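Local structure of selenium-binding protein (Sulfolobus tokodaii, 2ECE) at residues N79-A84 / V143-D148; G360-G365 / G427-D432; P24-Y29 / D49-S54; L66-D71 / S105-I110; I282-Y287 / E295-I300. The protein is of unknown function but folds as a beta propeller and may bind selenium. All blocks are in the same frame, centred on the assembly; numbering follows the deposited sequence.

Contact 1 of 5, residues N79-A84 / V143-D148; sequences NACSSA and VHCGPD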
# COMPACT_ATOMS: atom_id res chain seq x y z
N ASN A 79 -6.01 14.25 -1.27
CA ASN A 79 -5.48 15.36 -2.05
C ASN A 79 -4.48 16.14 -1.19
O ASN A 79 -3.49 16.66 -1.70
CB ASN A 79 -6.62 16.30 -2.48
CG ASN A 79 -7.28 16.99 -1.31
OD1 ASN A 79 -7.86 16.34 -0.44
ND2 ASN A 79 -7.19 18.32 -1.27
N ALA A 80 -4.75 16.22 0.11
CA ALA A 80 -3.87 16.95 1.02
C ALA A 80 -3.86 16.30 2.39
O ALA A 80 -4.82 15.65 2.80
CB ALA A 80 -4.32 18.41 1.14
N CYS A 81 -2.75 16.48 3.10
CA CYS A 81 -2.63 15.90 4.42
C CYS A 81 -1.68 16.68 5.33
O CYS A 81 -1.40 17.84 5.06
CB CYS A 81 -2.21 14.43 4.29
SG CYS A 81 -0.70 14.08 3.34
N SER A 82 -1.19 16.05 6.39
CA SER A 82 -0.30 16.73 7.34
C SER A 82 0.90 17.44 6.72
O SER A 82 1.42 18.40 7.28
CB SER A 82 0.18 15.74 8.40
OG SER A 82 -0.92 15.29 9.19
N SER A 83 1.34 16.97 5.55
CA SER A 83 2.47 17.57 4.87
C SER A 83 2.22 19.04 4.53
O SER A 83 3.16 19.78 4.27
CB SER A 83 2.78 16.80 3.59
OG SER A 83 1.66 16.81 2.71
N ALA A 84 0.95 19.45 4.55
CA ALA A 84 0.59 20.83 4.24
C ALA A 84 1.11 21.82 5.29
O ALA A 84 1.20 23.02 5.03
CB ALA A 84 -0.92 20.97 4.11
N VAL A 143 -0.46 6.78 -4.38
CA VAL A 143 -0.82 8.20 -4.32
C VAL A 143 -0.36 8.77 -2.99
O VAL A 143 -0.65 8.20 -1.94
CB VAL A 143 -2.34 8.42 -4.40
CG1 VAL A 143 -2.64 9.92 -4.28
CG2 VAL A 143 -2.89 7.87 -5.69
N HIS A 144 0.37 9.88 -3.03
CA HIS A 144 0.84 10.54 -1.81
C HIS A 144 0.56 12.04 -1.89
O HIS A 144 0.77 12.66 -2.94
CB HIS A 144 2.34 10.31 -1.60
CG HIS A 144 2.65 9.01 -0.92
ND1 HIS A 144 2.08 8.64 0.28
CD2 HIS A 144 3.48 7.99 -1.27
CE1 HIS A 144 2.54 7.46 0.64
NE2 HIS A 144 3.39 7.04 -0.27
N CYS A 145 0.10 12.61 -0.78
CA CYS A 145 -0.20 14.05 -0.70
C CYS A 145 1.07 14.79 -0.26
O CYS A 145 1.56 14.59 0.85
CB CYS A 145 -1.35 14.30 0.30
SG CYS A 145 -1.37 13.10 1.68
N GLY A 146 1.61 15.62 -1.15
CA GLY A 146 2.81 16.36 -0.82
C GLY A 146 2.47 17.80 -0.49
O GLY A 146 1.32 18.22 -0.66
N PRO A 147 3.44 18.59 0.00
CA PRO A 147 3.20 20.00 0.35
C PRO A 147 2.88 20.82 -0.90
O PRO A 147 2.01 21.69 -0.89
CB PRO A 147 4.53 20.44 0.96
CG PRO A 147 5.20 19.16 1.37
CD PRO A 147 4.84 18.23 0.25
N ASP A 148 3.62 20.51 -1.96
CA ASP A 148 3.55 21.20 -3.23
C ASP A 148 2.61 20.64 -4.29
O ASP A 148 2.14 21.37 -5.15
CB ASP A 148 4.96 21.29 -3.80
CG ASP A 148 5.60 19.92 -3.98
OD1 ASP A 148 5.17 18.97 -3.30
OD2 ASP A 148 6.54 19.81 -4.79
O HOH W 1 -0.59 18.06 1.71
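C81 and C145 form a disulfide, with SG 2.0 Å from SG. It cross-links two consecutive blades of the beta propeller. C145 closes strand 140-145, at one edge of its blade. C81 sits in the loop after strand 77-78, at one edge of the preceding blade. The bridge has chi3 of 102°, close to the favoured quarter turn and right-handed in sense. C145 SG lies between its backbone N and carbonyl carbon at chi1 32°. That is well off a staggered position, so some torsional strain is likely there. Next to the sulfurs, C145 CB rests against A80 CA at 3.7 Å.

A second tie runs beside the first. S83 OG donates to C145 O at 2.9 Å. It comes from above the carbonyl plane, 52° out of it. The P147 ring packs on the same serine, with P147 CG 4.0 Å from S83 CB. Around this first shell the loop is held in several ways. A84 N bonds to C81 O in the 3-10 turn. The S82 hydroxyl bonds Y13 N and the D457 carboxylate. N79 OD1 is held by the backbone N atoms of R96 and F97, and N79 ND2 by E94 O. G146 O has H171 NE2 as a further partner. All the residues that touch here are buried, and one water bridges the two segments. It accepts from C81 N at 3.0 Å, and donates to S83 OG at 2.8 Å and to G146 O at 3.0 Å.

Contact 2 of 5, residues G360-G365 / G427-D432; sequences GKVKLG and GGLEID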
# COMPACT_ATOMS: atom_id res chain seq x y z
N GLY A 360 3.87 -10.44 17.94
CA GLY A 360 2.48 -10.77 17.67
C GLY A 360 2.28 -11.45 16.33
O GLY A 360 2.94 -11.09 15.35
N LYS A 361 1.38 -12.43 16.29
CA LYS A 361 1.10 -13.17 15.07
C LYS A 361 -0.31 -13.77 15.06
O LYS A 361 -0.70 -14.45 16.01
CB LYS A 361 2.12 -14.31 14.90
CG LYS A 361 1.86 -15.21 13.70
CD LYS A 361 2.63 -16.52 13.77
CE LYS A 361 4.14 -16.32 13.78
NZ LYS A 361 4.85 -17.63 13.80
N VAL A 362 -1.07 -13.50 14.01
CA VAL A 362 -2.41 -14.06 13.89
C VAL A 362 -2.50 -14.80 12.56
O VAL A 362 -1.78 -14.48 11.61
CB VAL A 362 -3.52 -12.98 13.95
CG1 VAL A 362 -3.51 -12.32 15.32
CG2 VAL A 362 -3.31 -11.95 12.85
N LYS A 363 -3.36 -15.81 12.49
CA LYS A 363 -3.54 -16.59 11.28
C LYS A 363 -4.88 -16.28 10.63
O LYS A 363 -5.92 -16.32 11.28
CB LYS A 363 -3.47 -18.09 11.59
CG LYS A 363 -2.24 -18.54 12.36
CD LYS A 363 -2.29 -20.04 12.59
CE LYS A 363 -1.38 -20.46 13.73
NZ LYS A 363 0.03 -20.07 13.49
N LEU A 364 -4.84 -15.98 9.34
CA LEU A 364 -6.05 -15.66 8.59
C LEU A 364 -5.90 -16.23 7.18
O LEU A 364 -4.94 -15.90 6.47
CB LEU A 364 -6.23 -14.14 8.51
CG LEU A 364 -6.47 -13.34 9.79
CD1 LEU A 364 -6.24 -11.85 9.52
CD2 LEU A 364 -7.89 -13.58 10.30
N GLY A 365 -6.83 -17.09 6.78
CA GLY A 365 -6.77 -17.70 5.46
C GLY A 365 -5.40 -18.29 5.16
O GLY A 365 -4.83 -18.98 5.99
N GLY A 427 3.04 -4.76 22.93
CA GLY A 427 3.28 -6.09 22.41
C GLY A 427 2.05 -6.98 22.48
O GLY A 427 1.54 -7.24 23.57
N GLY A 428 1.58 -7.44 21.33
CA GLY A 428 0.41 -8.31 21.29
C GLY A 428 -0.50 -8.02 20.11
O GLY A 428 -0.74 -6.85 19.78
N LEU A 429 -1.03 -9.08 19.50
CA LEU A 429 -1.93 -8.96 18.35
C LEU A 429 -3.08 -9.97 18.44
O LEU A 429 -2.83 -11.17 18.54
CB LEU A 429 -1.16 -9.22 17.05
CG LEU A 429 -1.10 -8.19 15.92
CD1 LEU A 429 -0.87 -8.94 14.61
CD2 LEU A 429 -2.38 -7.38 15.84
N GLU A 430 -4.31 -9.48 18.41
CA GLU A 430 -5.49 -10.35 18.48
C GLU A 430 -6.48 -10.01 17.37
O GLU A 430 -6.56 -8.86 16.94
CB GLU A 430 -6.21 -10.19 19.82
CG GLU A 430 -5.44 -10.64 21.06
CD GLU A 430 -5.18 -12.13 21.10
OE1 GLU A 430 -6.04 -12.90 20.61
OE2 GLU A 430 -4.12 -12.53 21.63
N ILE A 431 -7.24 -11.00 16.93
CA ILE A 431 -8.25 -10.79 15.90
C ILE A 431 -9.52 -10.33 16.59
O ILE A 431 -9.97 -10.96 17.54
CB ILE A 431 -8.58 -12.09 15.14
CG1 ILE A 431 -7.33 -12.67 14.48
CG2 ILE A 431 -9.65 -11.83 14.10
CD1 ILE A 431 -7.52 -14.09 13.97
N ASP A 432 -10.10 -9.22 16.15
CA ASP A 432 -11.33 -8.77 16.77
C ASP A 432 -12.39 -9.74 16.27
O ASP A 432 -12.56 -9.91 15.06
CB ASP A 432 -11.69 -7.35 16.32
CG ASP A 432 -12.81 -6.76 17.14
OD1 ASP A 432 -12.53 -6.26 18.25
OD2 ASP A 432 -13.98 -6.80 16.70
O HOH W 2 -2.94 -14.49 18.46
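V362 and I431 meet at a slant, V362 CB lying 3.9 Å from I431 CG1. V362 CG1 is anti to its carbonyl carbon (chi1 -65°). This branch lies beside I431 CG1 and comes 3.5 Å from L429 O. I431 also reaches toward L364. Its CD1 meets L364 CD2 at 3.7 Å, and these two side chains slide past each other in opposite directions. The same CD1 also approaches K363 O. At the other end L429 CB packs on G360 CA at 4.0 Å. A CB on G360 would clash with it, so the glycine lets the backbones come close. K361, K363 and E430 point away from the interface.

The two strands run roughly parallel, at 33°, with axes 6.1 Å apart at the closest point. No direct hydrogen bond joins them. One water gives only weak bonds to K361 O and L429 O. L421 and V345 extend the apolar layer on the neighbouring strands. Strands 357-363 and 429-438 are each the edge strand of their own sheet. This is the face-to-face apolar packing of consecutive blades in a beta propeller.

Contact 3 of 5, residues P24-Y29 / D49-S54; sequences PEDLAY and DVNPKS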
# COMPACT_ATOMS: atom_id res chain seq x y z
N PRO A 24 -10.12 9.20 17.29
CA PRO A 24 -10.11 7.96 16.49
C PRO A 24 -10.88 8.12 15.19
O PRO A 24 -11.64 9.08 15.02
CB PRO A 24 -10.77 6.94 17.41
CG PRO A 24 -10.64 7.53 18.79
CD PRO A 24 -10.87 8.99 18.54
N GLU A 25 -10.70 7.17 14.27
CA GLU A 25 -11.39 7.19 12.98
C GLU A 25 -12.85 6.73 13.11
O GLU A 25 -13.14 5.82 13.87
CB GLU A 25 -10.66 6.28 11.99
CG GLU A 25 -10.75 4.78 12.29
CD GLU A 25 -9.77 4.31 13.36
OE1 GLU A 25 -9.07 5.15 13.96
OE2 GLU A 25 -9.70 3.08 13.60
N ASP A 26 -13.75 7.37 12.36
CA ASP A 26 -15.16 7.01 12.36
C ASP A 26 -15.49 6.12 11.16
O ASP A 26 -16.41 5.30 11.20
CB ASP A 26 -16.06 8.24 12.26
CG ASP A 26 -16.18 9.00 13.57
OD1 ASP A 26 -16.27 8.34 14.63
OD2 ASP A 26 -16.21 10.25 13.52
N LEU A 27 -14.73 6.29 10.08
CA LEU A 27 -14.97 5.55 8.85
C LEU A 27 -13.71 4.99 8.22
O LEU A 27 -12.60 5.44 8.49
CB LEU A 27 -15.64 6.45 7.81
CG LEU A 27 -16.89 7.21 8.22
CD1 LEU A 27 -17.11 8.38 7.26
CD2 LEU A 27 -18.09 6.27 8.24
N ALA A 28 -13.92 4.02 7.34
CA ALA A 28 -12.84 3.39 6.60
C ALA A 28 -13.25 3.32 5.14
O ALA A 28 -14.26 2.71 4.80
CB ALA A 28 -12.58 1.99 7.14
N TYR A 29 -12.48 3.97 4.28
CA TYR A 29 -12.77 3.95 2.86
C TYR A 29 -11.96 2.78 2.31
O TYR A 29 -10.78 2.65 2.62
CB TYR A 29 -12.33 5.28 2.22
CG TYR A 29 -13.10 6.47 2.75
CD1 TYR A 29 -14.46 6.61 2.49
CD2 TYR A 29 -12.46 7.45 3.52
CE1 TYR A 29 -15.18 7.71 2.98
CE2 TYR A 29 -13.17 8.55 4.01
CZ TYR A 29 -14.53 8.68 3.74
OH TYR A 29 -15.23 9.77 4.19
N ASP A 49 -18.44 1.81 8.18
CA ASP A 49 -18.62 2.45 9.48
C ASP A 49 -17.74 1.66 10.42
O ASP A 49 -17.93 0.46 10.63
CB ASP A 49 -20.08 2.38 9.96
CG ASP A 49 -20.34 3.27 11.16
OD1 ASP A 49 -19.43 3.41 12.01
OD2 ASP A 49 -21.45 3.83 11.25
N VAL A 50 -16.77 2.35 10.99
CA VAL A 50 -15.81 1.72 11.84
C VAL A 50 -15.82 2.15 13.32
O VAL A 50 -14.92 1.81 14.08
CB VAL A 50 -14.42 1.90 11.15
CG1 VAL A 50 -13.46 2.70 12.00
CG2 VAL A 50 -13.87 0.56 10.76
N ASN A 51 -16.89 2.85 13.72
CA ASN A 51 -17.10 3.34 15.09
C ASN A 51 -17.97 2.33 15.86
O ASN A 51 -19.14 2.15 15.53
CB ASN A 51 -17.83 4.68 15.03
CG ASN A 51 -17.95 5.35 16.39
OD1 ASN A 51 -18.01 4.70 17.44
ND2 ASN A 51 -18.01 6.68 16.38
N PRO A 52 -17.42 1.68 16.90
CA PRO A 52 -18.14 0.68 17.72
C PRO A 52 -19.45 1.16 18.34
O PRO A 52 -20.35 0.36 18.60
CB PRO A 52 -17.11 0.32 18.79
CG PRO A 52 -15.81 0.52 18.08
CD PRO A 52 -16.04 1.83 17.38
N LYS A 53 -19.56 2.46 18.57
CA LYS A 53 -20.76 3.03 19.16
C LYS A 53 -21.86 3.30 18.15
O LYS A 53 -23.01 3.54 18.52
CB LYS A 53 -20.42 4.32 19.90
CG LYS A 53 -19.68 4.10 21.22
CD LYS A 53 -19.18 5.42 21.80
CE LYS A 53 -20.27 6.49 21.86
NZ LYS A 53 -21.42 6.08 22.71
N SER A 54 -21.52 3.25 16.86
CA SER A 54 -22.50 3.50 15.82
C SER A 54 -23.43 2.31 15.63
O SER A 54 -23.04 1.16 15.82
CB SER A 54 -21.81 3.81 14.49
OG SER A 54 -22.77 3.89 13.45
O HOH W 3 -12.76 3.45 15.43
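The D26 carboxylate and the N51 amide lie side by side and point the same way, their planes 1° apart. The planes are stepped by less than a stacking distance and the groups are displaced along them, so neither covers the other's face. N51 ND2 reaches D26 OD1 at 3.0 Å, but the bond is weak, with an N-H...O angle of 130°. The other end of the amide serves its own chain. N51 OD1 accepts from K53 N at 2.9 Å in an Asx turn. The D49 carboxylate is used in two ways. Its OD1 takes N51 N almost head-on in a second Asx turn, at 3.1 Å. Its OD2 is met from above the plane by S54 OG at 2.6 Å, and also has R118 and T56 as partners.

The firmer link across the contact is backbone: V50 N donates to D26 O at 3.0 Å. Beside this bond the V50 side chain lies between E25 and A28. V50 CG1 touches E25 CG at 3.4 Å, and V50 CG2 faces A28 CB at 4.1 Å. V50 chi1, 118°, is near eclipsed, which probably costs some strain. E25 bends at chi2, and its carboxylate is held by R394 and Y396 of the adjacent blade, on strand 394-398. A water bridges E25 O and V50 O.

L27 and D49 form an antiparallel non-hydrogen-bonded pair where strands 27-33 and 44-49 meet, and the type I turn N51-S54 follows. S450 OG bonds D26 N and L27 N just after strand 443-449. That C-terminal strand completes this N-terminal blade, the "velcro" ring closure of a beta propeller.

Contact 4 of 5, residues L66-D71 / S105-I110; sequences LPYIND and SSRIYI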
# COMPACT_ATOMS: atom_id res chain seq x y z
N LEU A 66 -18.13 3.32 -9.54
CA LEU A 66 -17.46 4.01 -10.64
C LEU A 66 -18.19 3.89 -11.98
O LEU A 66 -18.90 2.91 -12.22
CB LEU A 66 -16.02 3.49 -10.78
CG LEU A 66 -15.23 3.65 -9.47
CD1 LEU A 66 -13.83 3.08 -9.64
CD2 LEU A 66 -15.17 5.13 -9.09
N PRO A 67 -18.02 4.88 -12.87
CA PRO A 67 -18.67 4.90 -14.19
C PRO A 67 -18.10 3.97 -15.25
O PRO A 67 -18.70 3.80 -16.31
CB PRO A 67 -18.56 6.36 -14.60
CG PRO A 67 -17.24 6.76 -14.00
CD PRO A 67 -17.33 6.16 -12.61
N TYR A 68 -16.93 3.38 -14.99
CA TYR A 68 -16.35 2.45 -15.96
C TYR A 68 -16.01 1.12 -15.31
O TYR A 68 -15.94 1.02 -14.09
CB TYR A 68 -15.07 3.03 -16.59
CG TYR A 68 -15.23 4.36 -17.28
CD1 TYR A 68 -15.01 5.55 -16.58
CD2 TYR A 68 -15.61 4.44 -18.62
CE1 TYR A 68 -15.16 6.79 -17.20
CE2 TYR A 68 -15.76 5.67 -19.25
CZ TYR A 68 -15.53 6.84 -18.54
OH TYR A 68 -15.66 8.06 -19.16
N ILE A 69 -15.78 0.12 -16.15
CA ILE A 69 -15.45 -1.22 -15.68
C ILE A 69 -13.96 -1.50 -15.88
O ILE A 69 -13.31 -0.88 -16.72
CB ILE A 69 -16.31 -2.27 -16.43
CG1 ILE A 69 -17.77 -2.13 -15.99
CG2 ILE A 69 -15.80 -3.67 -16.16
CD1 ILE A 69 -18.76 -2.86 -16.87
N ASN A 70 -13.42 -2.42 -15.08
CA ASN A 70 -12.02 -2.83 -15.12
C ASN A 70 -10.94 -1.77 -14.86
O ASN A 70 -9.88 -1.81 -15.47
CB ASN A 70 -11.71 -3.53 -16.46
CG ASN A 70 -12.44 -4.85 -16.60
OD1 ASN A 70 -12.55 -5.63 -15.64
ND2 ASN A 70 -12.94 -5.12 -17.80
N ASP A 71 -11.20 -0.84 -13.94
CA ASP A 71 -10.21 0.18 -13.59
C ASP A 71 -9.06 -0.50 -12.84
O ASP A 71 -7.90 -0.12 -12.99
CB ASP A 71 -10.81 1.24 -12.65
CG ASP A 71 -11.59 2.33 -13.38
OD1 ASP A 71 -11.01 3.03 -14.25
OD2 ASP A 71 -12.79 2.50 -13.08
N SER A 105 -6.51 0.87 -15.79
CA SER A 105 -6.98 1.92 -16.70
C SER A 105 -6.17 3.21 -16.80
O SER A 105 -6.20 3.88 -17.84
CB SER A 105 -8.41 2.31 -16.35
OG SER A 105 -8.44 2.99 -15.10
N SER A 106 -5.47 3.59 -15.73
CA SER A 106 -4.70 4.82 -15.69
C SER A 106 -5.64 6.02 -15.50
O SER A 106 -5.22 7.17 -15.59
CB SER A 106 -3.90 5.01 -16.99
OG SER A 106 -2.93 4.00 -17.14
N ARG A 107 -6.91 5.73 -15.23
CA ARG A 107 -7.89 6.79 -15.01
C ARG A 107 -7.73 7.29 -13.57
O ARG A 107 -7.26 6.55 -12.71
CB ARG A 107 -9.30 6.22 -15.23
CG ARG A 107 -10.44 7.18 -14.89
CD ARG A 107 -11.80 6.60 -15.33
NE ARG A 107 -11.88 6.40 -16.78
CZ ARG A 107 -11.85 5.21 -17.39
NH1 ARG A 107 -11.72 4.10 -16.68
NH2 ARG A 107 -11.95 5.14 -18.71
N ILE A 108 -8.09 8.54 -13.32
CA ILE A 108 -8.01 9.09 -11.96
C ILE A 108 -9.34 9.70 -11.57
O ILE A 108 -9.88 10.57 -12.28
CB ILE A 108 -6.94 10.19 -11.81
CG1 ILE A 108 -5.56 9.66 -12.21
CG2 ILE A 108 -6.89 10.68 -10.35
CD1 ILE A 108 -4.49 10.74 -12.22
N TYR A 109 -9.90 9.25 -10.45
CA TYR A 109 -11.15 9.81 -9.97
C TYR A 109 -10.82 10.74 -8.81
O TYR A 109 -9.91 10.47 -8.01
CB TYR A 109 -12.09 8.71 -9.46
CG TYR A 109 -12.47 7.68 -10.50
CD1 TYR A 109 -11.78 6.48 -10.61
CD2 TYR A 109 -13.54 7.90 -11.36
CE1 TYR A 109 -12.15 5.52 -11.55
CE2 TYR A 109 -13.92 6.95 -12.30
CZ TYR A 109 -13.23 5.76 -12.39
OH TYR A 109 -13.62 4.81 -13.31
N ILE A 110 -11.55 11.85 -8.72
CA ILE A 110 -11.39 12.81 -7.64
C ILE A 110 -12.72 12.69 -6.92
O ILE A 110 -13.77 13.08 -7.46
CB ILE A 110 -11.22 14.25 -8.17
CG1 ILE A 110 -10.10 14.30 -9.22
CG2 ILE A 110 -10.88 15.18 -7.01
CD1 ILE A 110 -8.74 13.85 -8.71
O HOH W 4 -11.90 1.11 -17.69
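D71, R107 and Y109 join a link between propeller blades to the next blade. Segment 66-71 follows the edge strand 60-65 of one blade, and segment 105-110 leads into strand 108-112 of the following one. The D71 carboxylate is the meeting point. D71 OD1 takes S105 OG at 2.7 Å on its anti lone pair. R107 NH1 reaches the same oxygen on the syn side, also at 2.7 Å, in a salt bridge 26° out of the carboxylate plane. D71 OD2 accepts a very short bond of 2.5 Å from Y109 OH, with ring and carboxylate planes nearly perpendicular. S105 OG also accepts from R107 N in an ST turn, which sets the hydroxyl.

The R107 guanidinium lies flat on the Y68 ring, centres 3.6 Å apart and planes at 12°, a cation-pi stack. R107 gets there with CG anti to its backbone N (chi1 174°) and a bend at chi3. E127 pairs with its NE, and a water links NH1 to I69 O. L66 CD2 stands over the centre of the Y109 ring at 3.7 Å, while P67 CD approaches Y109 CE2 at 3.5 Å. With an alanine here in place of R107, D71 and E127 would probably both lose their arginine partner, and the Y68 face its stacking group. The donors gathered on D71, one of them cationic, would probably favour the charged carboxylate.

Contact 5 of 5, residues I282-Y287 / E295-I300; sequences IWLWFY and EKVIEI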
# COMPACT_ATOMS: atom_id res chain seq x y z
N ILE A 282 12.68 -8.44 4.95
CA ILE A 282 12.42 -7.03 5.20
C ILE A 282 13.78 -6.37 5.30
O ILE A 282 14.68 -6.88 5.97
CB ILE A 282 11.65 -6.83 6.51
CG1 ILE A 282 10.30 -7.54 6.43
CG2 ILE A 282 11.47 -5.34 6.78
CD1 ILE A 282 9.47 -7.17 5.20
N TRP A 283 13.94 -5.24 4.62
CA TRP A 283 15.20 -4.53 4.63
C TRP A 283 15.07 -3.15 5.22
O TRP A 283 14.08 -2.45 5.00
CB TRP A 283 15.74 -4.43 3.20
CG TRP A 283 16.14 -5.75 2.61
CD1 TRP A 283 15.32 -6.80 2.29
CD2 TRP A 283 17.47 -6.16 2.27
NE1 TRP A 283 16.06 -7.83 1.76
CE2 TRP A 283 17.38 -7.47 1.73
CE3 TRP A 283 18.73 -5.55 2.36
CZ2 TRP A 283 18.50 -8.17 1.29
CZ3 TRP A 283 19.85 -6.26 1.91
CH2 TRP A 283 19.72 -7.56 1.39
N LEU A 284 16.09 -2.76 5.99
CA LEU A 284 16.13 -1.45 6.62
C LEU A 284 17.09 -0.57 5.82
O LEU A 284 18.28 -0.89 5.71
CB LEU A 284 16.64 -1.56 8.06
CG LEU A 284 16.91 -0.28 8.85
CD1 LEU A 284 15.60 0.45 9.11
CD2 LEU A 284 17.60 -0.62 10.18
N TRP A 285 16.59 0.51 5.24
CA TRP A 285 17.45 1.43 4.51
C TRP A 285 17.67 2.59 5.47
O TRP A 285 16.74 3.01 6.16
CB TRP A 285 16.79 1.90 3.20
CG TRP A 285 15.33 2.27 3.28
CD1 TRP A 285 14.26 1.43 3.13
CD2 TRP A 285 14.78 3.58 3.45
NE1 TRP A 285 13.08 2.13 3.20
CE2 TRP A 285 13.37 3.46 3.40
CE3 TRP A 285 15.34 4.85 3.65
CZ2 TRP A 285 12.52 4.56 3.54
CZ3 TRP A 285 14.49 5.95 3.79
CH2 TRP A 285 13.09 5.79 3.73
N PHE A 286 18.90 3.09 5.52
CA PHE A 286 19.23 4.18 6.44
C PHE A 286 20.44 4.99 5.98
O PHE A 286 21.30 4.47 5.26
CB PHE A 286 19.49 3.60 7.83
CG PHE A 286 20.61 2.59 7.87
CD1 PHE A 286 21.89 2.96 8.25
CD2 PHE A 286 20.38 1.26 7.51
CE1 PHE A 286 22.94 2.04 8.27
CE2 PHE A 286 21.41 0.32 7.52
CZ PHE A 286 22.70 0.72 7.90
N TYR A 287 20.50 6.25 6.38
CA TYR A 287 21.62 7.12 6.01
C TYR A 287 22.60 7.20 7.17
O TYR A 287 22.21 7.52 8.30
CB TYR A 287 21.13 8.52 5.64
CG TYR A 287 22.20 9.42 5.07
CD1 TYR A 287 22.90 10.31 5.90
CD2 TYR A 287 22.53 9.38 3.72
CE1 TYR A 287 23.89 11.15 5.38
CE2 TYR A 287 23.52 10.21 3.19
CZ TYR A 287 24.19 11.10 4.02
OH TYR A 287 25.15 11.93 3.50
N GLU A 295 20.19 -2.95 4.94
CA GLU A 295 20.51 -4.24 5.54
C GLU A 295 19.26 -5.09 5.76
O GLU A 295 18.20 -4.57 6.08
CB GLU A 295 21.21 -4.03 6.88
CG GLU A 295 22.70 -3.76 6.77
CD GLU A 295 23.28 -3.21 8.05
OE1 GLU A 295 22.75 -3.55 9.14
OE2 GLU A 295 24.27 -2.45 7.98
N LYS A 296 19.41 -6.40 5.58
CA LYS A 296 18.29 -7.31 5.79
C LYS A 296 18.12 -7.48 7.30
O LYS A 296 19.06 -7.86 8.00
CB LYS A 296 18.58 -8.67 5.13
CG LYS A 296 17.45 -9.68 5.29
CD LYS A 296 17.58 -10.85 4.30
CE LYS A 296 18.86 -11.66 4.50
NZ LYS A 296 18.90 -12.84 3.58
N VAL A 297 16.92 -7.20 7.80
CA VAL A 297 16.67 -7.31 9.23
C VAL A 297 15.66 -8.38 9.61
O VAL A 297 15.58 -8.78 10.78
CB VAL A 297 16.22 -5.95 9.82
CG1 VAL A 297 17.37 -4.95 9.72
CG2 VAL A 297 15.00 -5.43 9.07
N ILE A 298 14.89 -8.86 8.64
CA ILE A 298 13.91 -9.91 8.87
C ILE A 298 13.87 -10.84 7.66
O ILE A 298 13.88 -10.38 6.52
CB ILE A 298 12.47 -9.35 9.04
CG1 ILE A 298 12.38 -8.46 10.28
CG2 ILE A 298 11.49 -10.51 9.18
CD1 ILE A 298 11.03 -7.75 10.40
N GLU A 299 13.84 -12.14 7.92
CA GLU A 299 13.77 -13.11 6.84
C GLU A 299 12.80 -14.19 7.27
O GLU A 299 12.93 -14.75 8.36
CB GLU A 299 15.14 -13.73 6.55
CG GLU A 299 15.15 -14.63 5.31
CD GLU A 299 16.51 -15.24 5.01
OE1 GLU A 299 17.52 -14.50 5.00
OE2 GLU A 299 16.58 -16.46 4.77
N ILE A 300 11.81 -14.45 6.43
CA ILE A 300 10.80 -15.45 6.72
C ILE A 300 10.90 -16.55 5.68
O ILE A 300 10.78 -16.30 4.48
CB ILE A 300 9.39 -14.84 6.71
CG1 ILE A 300 9.30 -13.73 7.76
CG2 ILE A 300 8.35 -15.92 6.98
CD1 ILE A 300 7.99 -12.96 7.74
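W283 and K296 are brought together by their first torsions. W283 CG is anti to its carbonyl carbon (chi1 -67°), which swings the indole across to the facing strand. K296 CG is anti to its backbone N (chi1 -179°), and its chain runs obliquely over the ring. K296 CB sits 3.8 Å from the centroid of the six-membered ring, 9° off the normal, a CH-pi contact. K296 N lies over the same face, 3.4 Å from W283 CE3. The K296 ammonium leads on to E299 in a salt bridge, and W283 NE1 bonds S281 OG.

The strands form an antiparallel hairpin in one propeller blade. L284 and E295 are a hydrogen-bonded pair, with L284 N to E295 O at 2.8 Å. Beyond them V297 and I298 both face I282, a classic beta bulge. I282 O accepts from V297 N at 2.9 Å and weakly from I298 N at 3.3 Å. On the face carrying I282, L284 and I298, I282 CB meets I298 CB at 3.7 Å, where L335 of the next blade joins them. L284 CB packs on V297 CG1. A serine at W283 would probably strip the platform from the K296 chain and leave that chain freer to turn. E295 OE2 lies in the plane of the F286 ring, 3.5 Å from F286 CZ. An aromatic edge carries slight positive charge, so it should suit a carboxylate oxygen.

The contacts are spread round a single propeller, and none touches another. Contacts 1 and 4 are nearest, about 6 Å between closest atoms, and their segments alternate along the chain. Both involve the blade that holds strands 97-101 and 108-112: contact 4 ties it to the loop arriving from the blade before, contact 1 to the blade after. Contact 3 lies in the ring-closing blade, its nearest atoms about 8 Å from contact 2, which packs the two blades preceding closure. Contact 5 is the hairpin within a single blade, about 8 Å from contact 2 by nearest atoms. Contacts 4 and 5 lie on opposite sides of the chain's centre, about 36 Å apart between their own centres.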